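Local coordinates for putative capsid protein of prophage (Escherichia coli CFT073, PDB 3BQW) that probably builds the shell of the phage head as a major capsid protein of the E family of phage coat proteins, at residues A[107-110]-A[114-117]; A[166-171]-A[197-202]; A[231-234]-A[238-241]; A[85-90]-A[130-135]. One frame throughout, in Å; residues are numbered along the deposited sequence.

Contact 1: residues A[107-110]-A[114-117]; sequences PAQL and TYRR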
loop_
_atom_site.group_PDB
_atom_site.type_symbol
_atom_site.label_atom_id
_atom_site.label_comp_id
_atom_site.label_asym_id
_atom_site.label_seq_id
_atom_site.Cartn_x
_atom_site.Cartn_y
_atom_site.Cartn_z
ATOM N N PRO A 107 -28.917 18.018 9.772
ATOM C CA PRO A 107 -28.488 18.451 11.123
ATOM C C PRO A 107 -29.144 17.722 12.315
ATOM O O PRO A 107 -28.489 17.514 13.346
ATOM C CB PRO A 107 -28.886 19.933 11.164
ATOM C CG PRO A 107 -29.107 20.330 9.744
ATOM C CD PRO A 107 -29.571 19.111 9.031
ATOM N N ALA A 108 -30.415 17.344 12.157
ATOM C CA ALA A 108 -31.264 16.879 13.266
ATOM C C ALA A 108 -30.764 15.639 14.029
ATOM O O ALA A 108 -30.987 15.524 15.241
ATOM C CB ALA A 108 -32.693 16.640 12.768
ATOM N N GLN A 109 -30.100 14.710 13.343
ATOM C CA GLN A 109 -29.681 13.471 14.011
ATOM C C GLN A 109 -28.614 13.730 15.073
ATOM O O GLN A 109 -28.535 13.007 16.066
ATOM C CB GLN A 109 -29.151 12.417 13.028
ATOM C CG GLN A 109 -30.050 12.095 11.834
ATOM C CD GLN A 109 -29.388 12.418 10.505
ATOM O OE1 GLN A 109 -28.605 13.359 10.403
ATOM N NE2 GLN A 109 -29.687 11.621 9.482
ATOM N N LEU A 110 -27.807 14.768 14.870
ATOM C CA LEU A 110 -26.627 14.984 15.700
ATOM C C LEU A 110 -26.933 15.308 17.163
ATOM O O LEU A 110 -26.016 15.475 17.955
ATOM C CB LEU A 110 -25.723 16.061 15.081
ATOM C CG LEU A 110 -25.093 15.703 13.724
ATOM C CD1 LEU A 110 -24.498 16.954 13.056
ATOM C CD2 LEU A 110 -24.036 14.593 13.862
ATOM N N THR A 114 -26.823 8.125 20.336
ATOM C CA THR A 114 -26.579 6.887 19.598
ATOM C C THR A 114 -26.045 7.206 18.223
ATOM O O THR A 114 -25.105 6.573 17.763
ATOM C CB THR A 114 -27.878 6.060 19.437
ATOM O OG1 THR A 114 -28.236 5.502 20.703
ATOM C CG2 THR A 114 -27.715 4.934 18.420
ATOM N N TYR A 115 -26.668 8.190 17.578
ATOM C CA TYR A 115 -26.259 8.642 16.255
ATOM C C TYR A 115 -24.824 9.154 16.293
ATOM O O TYR A 115 -24.041 8.865 15.393
ATOM C CB TYR A 115 -27.179 9.752 15.739
ATOM C CG TYR A 115 -26.812 10.182 14.342
ATOM C CD1 TYR A 115 -27.240 9.443 13.240
ATOM C CD2 TYR A 115 -26.012 11.306 14.117
ATOM C CE1 TYR A 115 -26.889 9.819 11.946
ATOM C CE2 TYR A 115 -25.659 11.685 12.836
ATOM C CZ TYR A 115 -26.092 10.936 11.751
ATOM O OH TYR A 115 -25.758 11.314 10.463
ATOM N N ARG A 116 -24.509 9.893 17.353
ATOM C CA ARG A 116 -23.198 10.464 17.556
ATOM C C ARG A 116 -22.140 9.404 17.851
ATOM O O ARG A 116 -21.033 9.516 17.374
ATOM C CB ARG A 116 -23.226 11.471 18.693
ATOM C CG ARG A 116 -24.149 12.660 18.461
ATOM C CD ARG A 116 -24.258 13.449 19.738
ATOM N NE ARG A 116 -22.943 13.942 20.120
ATOM C CZ ARG A 116 -22.367 15.013 19.586
ATOM N NH1 ARG A 116 -23.008 15.720 18.651
ATOM N NH2 ARG A 116 -21.143 15.377 19.980
ATOM N N ARG A 117 -22.474 8.396 18.653
ATOM C CA ARG A 117 -21.537 7.298 18.893
ATOM C C ARG A 117 -21.250 6.604 17.565
ATOM O O ARG A 117 -20.096 6.330 17.253
ATOM C CB ARG A 117 -22.050 6.300 19.945
ATOM C CG ARG A 117 -21.669 6.654 21.397
ATOM C CD ARG A 117 -22.275 5.674 22.435
ATOM N NE ARG A 117 -21.830 4.289 22.209
ATOM C CZ ARG A 117 -22.522 3.344 21.567
ATOM N NH1 ARG A 117 -23.749 3.574 21.115
ATOM N NH2 ARG A 117 -21.998 2.131 21.418
#

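Contact 2: residues A[166-171]-A[197-202]; sequences PEKNII and ADQAGC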
loop_
_atom_site.group_PDB
_atom_site.type_symbol
_atom_site.label_atom_id
_atom_site.label_comp_id
_atom_site.label_asym_id
_atom_site.label_seq_id
_atom_site.Cartn_x
_atom_site.Cartn_y
_atom_site.Cartn_z
ATOM N N PRO A 166 16.661 -8.796 -8.667
ATOM C CA PRO A 166 18.029 -8.670 -9.181
ATOM C C PRO A 166 18.617 -7.275 -8.935
ATOM O O PRO A 166 17.901 -6.287 -9.006
ATOM C CB PRO A 166 17.871 -8.974 -10.683
ATOM C CG PRO A 166 16.651 -9.830 -10.744
ATOM C CD PRO A 166 15.732 -9.230 -9.722
ATOM N N GLU A 167 19.904 -7.229 -8.611
ATOM C CA GLU A 167 20.625 -5.987 -8.357
ATOM C C GLU A 167 20.620 -5.010 -9.521
ATOM O O GLU A 167 20.539 -3.806 -9.317
ATOM C CB GLU A 167 22.085 -6.283 -7.965
ATOM C CG GLU A 167 22.227 -6.932 -6.600
ATOM C CD GLU A 167 23.679 -6.964 -6.076
ATOM O OE1 GLU A 167 24.649 -6.988 -6.885
ATOM O OE2 GLU A 167 23.824 -6.962 -4.822
ATOM N N LYS A 168 20.731 -5.533 -10.735
ATOM C CA LYS A 168 20.661 -4.715 -11.946
ATOM C C LYS A 168 19.306 -3.988 -12.093
ATOM O O LYS A 168 19.179 -3.073 -12.911
ATOM C CB LYS A 168 20.871 -5.595 -13.174
ATOM C CG LYS A 168 19.620 -6.475 -13.515
ATOM C CD LYS A 168 19.919 -7.518 -14.604
ATOM C CE LYS A 168 18.684 -8.294 -14.950
ATOM N NZ LYS A 168 17.629 -7.386 -15.493
ATOM N N ASN A 169 18.293 -4.432 -11.346
ATOM C CA ASN A 169 16.949 -3.808 -11.402
ATOM C C ASN A 169 16.824 -2.544 -10.552
ATOM O O ASN A 169 15.832 -1.840 -10.638
ATOM C CB ASN A 169 15.865 -4.802 -10.981
ATOM C CG ASN A 169 15.555 -5.804 -12.052
ATOM O OD1 ASN A 169 14.381 -6.077 -12.335
ATOM N ND2 ASN A 169 16.590 -6.351 -12.671
ATOM N N ILE A 170 17.823 -2.286 -9.713
ATOM C CA ILE A 170 17.840 -1.118 -8.860
ATOM C C ILE A 170 19.004 -0.291 -9.354
ATOM O O ILE A 170 20.150 -0.681 -9.202
ATOM C CB ILE A 170 18.028 -1.472 -7.361
ATOM C CG1 ILE A 170 16.879 -2.316 -6.839
ATOM C CG2 ILE A 170 18.115 -0.209 -6.480
ATOM C CD1 ILE A 170 17.187 -2.923 -5.436
ATOM N N ILE A 171 18.693 0.848 -9.958
ATOM C CA ILE A 171 19.665 1.613 -10.718
ATOM C C ILE A 171 19.838 2.977 -10.066
ATOM O O ILE A 171 18.882 3.573 -9.601
ATOM C CB ILE A 171 19.181 1.802 -12.180
ATOM C CG1 ILE A 171 19.036 0.437 -12.895
ATOM C CG2 ILE A 171 20.090 2.764 -12.940
ATOM C CD1 ILE A 171 18.475 0.514 -14.358
ATOM N N ALA A 197 14.570 0.409 -18.671
ATOM C CA ALA A 197 13.540 -0.581 -18.939
ATOM C C ALA A 197 14.100 -1.909 -19.459
ATOM O O ALA A 197 13.497 -2.932 -19.216
ATOM C CB ALA A 197 12.470 -0.002 -19.927
ATOM N N ASP A 198 15.256 -1.900 -20.133
ATOM C CA ASP A 198 15.940 -3.148 -20.533
ATOM C C ASP A 198 16.094 -4.116 -19.374
ATOM O O ASP A 198 15.977 -5.325 -19.560
ATOM C CB ASP A 198 17.353 -2.882 -21.046
ATOM C CG ASP A 198 17.377 -2.232 -22.401
ATOM O OD1 ASP A 198 16.321 -2.161 -23.074
ATOM O OD2 ASP A 198 18.474 -1.772 -22.772
ATOM N N GLN A 199 16.365 -3.588 -18.183
ATOM C CA GLN A 199 16.585 -4.442 -17.024
ATOM C C GLN A 199 15.353 -5.261 -16.584
ATOM O O GLN A 199 15.515 -6.307 -15.969
ATOM C CB GLN A 199 17.168 -3.637 -15.859
ATOM C CG GLN A 199 18.433 -2.865 -16.198
ATOM C CD GLN A 199 19.525 -3.721 -16.866
ATOM O OE1 GLN A 199 19.717 -4.882 -16.534
ATOM N NE2 GLN A 199 20.216 -3.140 -17.817
ATOM N N ALA A 200 14.139 -4.833 -16.933
ATOM C CA ALA A 200 12.918 -5.588 -16.566
ATOM C C ALA A 200 12.821 -6.959 -17.283
ATOM O O ALA A 200 12.128 -7.875 -16.826
ATOM C CB ALA A 200 11.677 -4.744 -16.850
ATOM N N GLY A 201 13.511 -7.079 -18.414
ATOM C CA GLY A 201 13.472 -8.282 -19.251
ATOM C C GLY A 201 12.178 -8.431 -20.052
ATOM O O GLY A 201 11.992 -9.429 -20.763
ATOM N N CYS A 202 11.281 -7.452 -19.910
ATOM C CA CYS A 202 9.930 -7.486 -20.485
ATOM C C CYS A 202 9.466 -6.040 -20.674
ATOM O O CYS A 202 10.110 -5.123 -20.168
ATOM C CB CYS A 202 8.958 -8.255 -19.569
ATOM S SG CYS A 202 8.327 -7.358 -18.129
#

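Contact 3: residues A[231-234]-A[238-241]; sequences RGSE and ELAC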
loop_
_atom_site.group_PDB
_atom_site.type_symbol
_atom_site.label_atom_id
_atom_site.label_comp_id
_atom_site.label_asym_id
_atom_site.label_seq_id
_atom_site.Cartn_x
_atom_site.Cartn_y
_atom_site.Cartn_z
ATOM N N ARG A 231 -5.262 11.495 -22.871
ATOM C CA ARG A 231 -5.607 10.247 -22.179
ATOM C C ARG A 231 -7.117 10.113 -22.028
ATOM O O ARG A 231 -7.842 11.094 -22.195
ATOM C CB ARG A 231 -4.926 10.169 -20.806
ATOM C CG ARG A 231 -4.357 11.476 -20.284
ATOM C CD ARG A 231 -5.433 12.542 -20.037
ATOM N NE ARG A 231 -5.559 12.776 -18.611
ATOM C CZ ARG A 231 -4.640 13.393 -17.868
ATOM N NH1 ARG A 231 -4.857 13.528 -16.568
ATOM N NH2 ARG A 231 -3.518 13.872 -18.411
ATOM N N GLY A 232 -7.591 8.905 -21.730
ATOM C CA GLY A 232 -9.009 8.718 -21.410
ATOM C C GLY A 232 -9.408 7.315 -20.982
ATOM O O GLY A 232 -9.966 6.556 -21.785
ATOM N N SER A 233 -9.146 6.979 -19.713
ATOM C CA SER A 233 -9.445 5.647 -19.142
ATOM C C SER A 233 -9.049 4.483 -20.068
ATOM O O SER A 233 -9.600 3.367 -19.981
ATOM C CB SER A 233 -10.925 5.575 -18.781
ATOM O OG SER A 233 -11.242 6.621 -17.881
ATOM N N GLU A 234 -8.051 4.756 -20.911
ATOM C CA GLU A 234 -7.714 3.925 -22.059
ATOM C C GLU A 234 -6.807 2.756 -21.638
ATOM O O GLU A 234 -6.555 1.847 -22.441
ATOM C CB GLU A 234 -7.018 4.800 -23.115
ATOM C CG GLU A 234 -7.150 4.324 -24.565
ATOM C CD GLU A 234 -8.077 5.206 -25.417
ATOM O OE1 GLU A 234 -9.231 5.464 -25.000
ATOM O OE2 GLU A 234 -7.644 5.634 -26.513
ATOM N N GLU A 238 -4.242 4.134 -16.196
ATOM C CA GLU A 238 -5.092 5.321 -16.144
ATOM C C GLU A 238 -6.335 5.141 -15.270
ATOM O O GLU A 238 -6.682 5.999 -14.457
ATOM C CB GLU A 238 -5.488 5.681 -17.570
ATOM C CG GLU A 238 -5.920 7.062 -17.709
ATOM C CD GLU A 238 -6.184 7.451 -19.144
ATOM O OE1 GLU A 238 -5.724 6.772 -20.111
ATOM O OE2 GLU A 238 -6.890 8.470 -19.280
ATOM N N LEU A 239 -7.020 4.030 -15.460
ATOM C CA LEU A 239 -8.114 3.635 -14.578
ATOM C C LEU A 239 -7.729 3.618 -13.086
ATOM O O LEU A 239 -8.484 4.086 -12.225
ATOM C CB LEU A 239 -8.596 2.238 -14.966
ATOM C CG LEU A 239 -9.946 2.045 -15.648
ATOM C CD1 LEU A 239 -10.119 2.865 -16.932
ATOM C CD2 LEU A 239 -10.074 0.531 -15.906
ATOM N N ALA A 240 -6.572 3.048 -12.774
ATOM C CA ALA A 240 -6.104 3.005 -11.388
ATOM C C ALA A 240 -5.962 4.383 -10.715
ATOM O O ALA A 240 -6.072 4.463 -9.497
ATOM C CB ALA A 240 -4.796 2.245 -11.294
ATOM N N CYS A 241 -5.725 5.448 -11.478
ATOM C CA CYS A 241 -5.523 6.791 -10.912
ATOM C C CYS A 241 -6.789 7.602 -10.638
ATOM O O CYS A 241 -6.754 8.564 -9.863
ATOM C CB CYS A 241 -4.658 7.632 -11.848
ATOM S SG CYS A 241 -2.968 7.065 -12.061
#

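Contact 4: residues A[85-90]-A[130-135]; sequences GYMKPK and NAIKAR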
loop_
_atom_site.group_PDB
_atom_site.type_symbol
_atom_site.label_atom_id
_atom_site.label_comp_id
_atom_site.label_asym_id
_atom_site.label_seq_id
_atom_site.Cartn_x
_atom_site.Cartn_y
_atom_site.Cartn_z
ATOM N N GLY A 85 2.778 -9.281 9.624
ATOM C CA GLY A 85 2.721 -8.314 10.704
ATOM C C GLY A 85 1.269 -8.145 11.126
ATOM O O GLY A 85 0.444 -7.694 10.346
ATOM N N TYR A 86 0.958 -8.527 12.357
ATOM C CA TYR A 86 -0.390 -8.426 12.872
ATOM C C TYR A 86 -0.655 -7.016 13.356
ATOM O O TYR A 86 0.134 -6.447 14.119
ATOM C CB TYR A 86 -0.614 -9.416 14.006
ATOM C CG TYR A 86 -2.058 -9.701 14.272
ATOM C CD1 TYR A 86 -2.710 -10.713 13.586
ATOM C CD2 TYR A 86 -2.774 -8.979 15.243
ATOM C CE1 TYR A 86 -4.021 -10.997 13.833
ATOM C CE2 TYR A 86 -4.104 -9.256 15.497
ATOM C CZ TYR A 86 -4.725 -10.273 14.792
ATOM O OH TYR A 86 -6.044 -10.609 15.011
ATOM N N MET A 87 -1.775 -6.462 12.899
ATOM C CA MET A 87 -2.183 -5.114 13.227
ATOM C C MET A 87 -3.534 -5.124 13.951
ATOM O O MET A 87 -4.446 -5.925 13.632
ATOM C CB MET A 87 -2.296 -4.282 11.936
ATOM C CG MET A 87 -1.065 -4.211 11.043
ATOM S SD MET A 87 -1.338 -3.113 9.588
ATOM C CE MET A 87 -1.194 -1.617 10.490
ATOM N N LYS A 88 -3.663 -4.222 14.923
ATOM C CA LYS A 88 -4.927 -4.011 15.623
ATOM C C LYS A 88 -5.047 -2.610 16.238
ATOM O O LYS A 88 -5.252 -2.463 17.434
ATOM C CB LYS A 88 -5.188 -5.113 16.653
ATOM C CG LYS A 88 -4.101 -5.348 17.677
ATOM C CD LYS A 88 -4.571 -6.463 18.598
ATOM C CE LYS A 88 -3.572 -6.793 19.693
ATOM N NZ LYS A 88 -3.249 -5.616 20.534
ATOM N N PRO A 89 -4.974 -1.570 15.391
ATOM C CA PRO A 89 -5.115 -0.224 15.890
ATOM C C PRO A 89 -6.491 -0.022 16.500
ATOM O O PRO A 89 -7.497 -0.566 15.996
ATOM C CB PRO A 89 -4.951 0.629 14.632
ATOM C CG PRO A 89 -5.298 -0.243 13.515
ATOM C CD PRO A 89 -4.796 -1.585 13.931
ATOM N N LYS A 90 -6.515 0.708 17.611
ATOM C CA LYS A 90 -7.763 1.060 18.264
ATOM C C LYS A 90 -7.797 2.542 18.573
ATOM O O LYS A 90 -6.763 3.204 18.606
ATOM C CB LYS A 90 -7.986 0.239 19.546
ATOM C CG LYS A 90 -7.061 0.571 20.695
ATOM C CD LYS A 90 -7.473 -0.180 21.929
ATOM C CE LYS A 90 -6.471 0.031 23.054
ATOM N NZ LYS A 90 -6.899 -0.699 24.287
ATOM N N ASN A 130 -7.675 2.990 6.826
ATOM C CA ASN A 130 -6.716 3.821 6.148
ATOM C C ASN A 130 -5.316 3.481 6.626
ATOM O O ASN A 130 -4.393 3.508 5.842
ATOM C CB ASN A 130 -6.941 5.328 6.414
ATOM C CG ASN A 130 -8.136 5.924 5.667
ATOM O OD1 ASN A 130 -8.546 7.042 5.987
ATOM N ND2 ASN A 130 -8.695 5.211 4.692
ATOM N N ALA A 131 -5.156 3.248 7.925
ATOM C CA ALA A 131 -3.852 2.967 8.496
ATOM C C ALA A 131 -3.335 1.585 8.084
ATOM O O ALA A 131 -2.128 1.401 7.891
ATOM C CB ALA A 131 -3.904 3.076 9.998
ATOM N N ILE A 132 -4.240 0.606 8.012
ATOM C CA ILE A 132 -3.895 -0.730 7.573
ATOM C C ILE A 132 -3.502 -0.684 6.099
ATOM O O ILE A 132 -2.536 -1.328 5.715
ATOM C CB ILE A 132 -5.050 -1.751 7.829
ATOM C CG1 ILE A 132 -5.265 -1.960 9.346
ATOM C CG2 ILE A 132 -4.759 -3.120 7.184
ATOM C CD1 ILE A 132 -6.751 -2.338 9.740
ATOM N N LYS A 133 -4.251 0.066 5.278
ATOM C CA LYS A 133 -3.961 0.157 3.846
ATOM C C LYS A 133 -2.649 0.917 3.563
ATOM O O LYS A 133 -1.971 0.627 2.584
ATOM C CB LYS A 133 -5.118 0.787 3.076
ATOM C CG LYS A 133 -6.296 -0.139 2.932
ATOM C CD LYS A 133 -7.289 0.304 1.947
ATOM C CE LYS A 133 -8.461 -0.715 1.838
ATOM N NZ LYS A 133 -9.622 -0.102 1.112
ATOM N N ALA A 134 -2.336 1.877 4.425
ATOM C CA ALA A 134 -1.103 2.632 4.406
ATOM C C ALA A 134 0.107 1.757 4.714
ATOM O O ALA A 134 1.114 1.839 4.028
ATOM C CB ALA A 134 -1.187 3.788 5.401
ATOM N N ARG A 135 0.006 0.905 5.733
ATOM C CA ARG A 135 1.057 -0.083 5.999
ATOM C C ARG A 135 1.243 -1.019 4.819
ATOM O O ARG A 135 2.360 -1.319 4.440
ATOM C CB ARG A 135 0.765 -0.880 7.277
ATOM C CG ARG A 135 1.677 -2.136 7.490
ATOM C CD ARG A 135 2.924 -1.778 8.192
ATOM N NE ARG A 135 2.552 -1.150 9.445
ATOM C CZ ARG A 135 3.327 -0.366 10.185
ATOM N NH1 ARG A 135 4.599 -0.100 9.826
ATOM N NH2 ARG A 135 2.809 0.148 11.312
#

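Contact 1: residues A[107-110]-A[114-117]
The ring of Tyr115 lies directly against Gln109, with Gln109 CB over the middle of one face. The CB carbon stands 3.3 Å from the ring centroid of Tyr115 and only 3° off the ring normal, which meets the geometry of a CH-pi contact. CG of Tyr115 is anti to its backbone N (chi1 -177°), sending the ring out from the helix toward the preceding 3-10 turn. The flat amide of Gln109 is stacked nearly parallel to the ring, so its side chain follows the same face toward the phenol end. At the ring edge, in plane, Leu110 CD2 meets Tyr115 CE2 at 3.5 Å. These residues join a 3-10 turn, closed by Leu110 N to Pro107 O at 3.2 Å, to the start of helix 113-146, a long helix consistent with the spine helix of HK97-like capsid proteins. Next along the helix, Arg116 bends at chi3 and brings NH1 within 3.1 Å of Leu110 O. This hydrogen bond is fairly straight (161° at the hydrogen), with the donor in the carbonyl plane and the oxygen near the guanidinium plane. Arg116 NH2 also makes a weak hydrogen bond to Pro95 O, while Arg117 turns elsewhere, to a salt bridge with Glu327.

Contact 2: residues A[166-171]-A[197-202]
Gln199 and Lys168 supply most of the surface buried here, and their side chains run across one another at a slant. Gln199 is bent at chi2 (-51°), which brings OE1 alongside the aliphatic part of Lys168, 3.3 Å from Lys168 CD. The ammonium end of that lysine folds back through its chi4 bend (62°), and Lys168 NZ makes a weak hydrogen bond to Gln199 OE1 at 3.4 Å. Lys168 NZ also sits only 2.4 Å from Gln199 O, a separation so short that the modelled place of the amine is doubtful. On the other flank of the glutamine chain, Ile171 crosses at about a right angle and sets CD1 against Gln199 CG at 3.8 Å. Buried Asn169 comes up to the same backbone carbonyl, with its CG 3.9 Å from Gln199 O.

The contact joins a 3-10 turn leading into strand 170-172 to the type I turn from Asp198 to Gly201 at the C-terminal end of helix 190-198. Strand 346-349 borders both: Ile171, Gln199 and Ala200 touch Val346. The one assigned polar bond is weak and the amine too uncertainly placed to judge the rest; the Ile171 methyl on Gln199 CG and the lysine methylenes beside OE1 are more securely placed.

Contact 3: residues A[231-234]-A[238-241]
Glu238 OE1 is hydrogen-bonded to the hydroxyl of Tyr253 on strand 248-254 and probably also to the backbone N of Glu234, 3.2 Å away, although that nitrogen is crowded in the model and the second bond is doubtful. The site is the N-terminal end of helix 236-241, where Ser235 OG hydrogen-bonds Glu238 N while the Glu238 carboxylate turns back to the backbone of the loop 231-234. The helix rests on strand 248-254, where Phe250 touches both Glu238 and Cys241. The reach follows from torsions: CG of Glu238 is anti to the backbone N (chi1 -160°) and the chain beyond it is extended. Its second oxygen, OE2, lies 2.7 Å from Ser233 N, a weak hydrogen bond since the angle at the hydrogen is only 127°. Gly232 N approaches OE2 of Glu238 still more closely, at 2.6 Å, but its poor angle rules out a hydrogen bond.

Arg231 passes the carboxylate at about a right angle. Its NE remains 4.6 Å from Glu238 OE2, with that oxygen well out of the guanidinium plane, so the attraction is one of charge alone and might help to keep the buried glutamate ionised. Arg231 NH1 instead makes a weak hydrogen bond to Phe250 O. Leu239, an exposed residue, brings CD1 to 3.4 Å from Ser233 CB, tighter than usual van der Waals contact.

Contact 4: residues A[85-90]-A[130-135]
The guanidinium of Arg135 meets Met87 at its edge, where CE of the methionine lies near the guanidinium plane, 3.9 Å from Arg135 NE. The arginine therefore does not lay its flat face on the thioether. The two side chains slant past each other instead: Arg135 bends at chi2 and chi3, and both CB and CG of this residue come within 3.8 Å of Met87 SD. Met87 in turn is straight as far as SD and then kinks at chi3 (76°), which swings CE largely across the helix, to 4.1 Å from Ala131 O. A single methionine thus spans one helical turn, from Ala131 to Arg135, a turn closed by the backbone bond from Arg135 N to Ala131 O.

That turn belongs to helix 113-146, whose length and place beside a sheet are consistent with the spine helix of an HK97-like capsid fold. The segment facing it, 85-90, is extended and runs into strand 90-92; Met87 and Pro89 share backbone hydrogen bonds with Ser333 and Thr331 of strand 327-338. Buried Ile132 flanks the sulfur more distantly, with CG1 4.1 Å from Met87 SD, and packs against Ser333 and Phe313 as well.

Overall arrangement
Contacts 1 and 4 both use helix 113-146, with nearest atoms about 13 Å apart, but they differ in setting. The centre of contact 4, partly buried, lies about 11 Å from the centre of the chain, that of contact 1 about 33 Å. Contact 4 is held by apolar and thioether packing, whereas contact 1 is a surface contact that adds an arginine-to-carbonyl bond to its ring packing. Contact 3 is also at the surface, yet its chemistry centres on one buried carboxylate. Contact 2, partly buried, combines methylene packing with a weak polar link beside strand 346-349. It lies across the chain's centre from contact 1, their centres about 55 Å apart. Contacts 1 and 3 bridge neighbouring chain segments; contacts 2 and 4 join more distant ones.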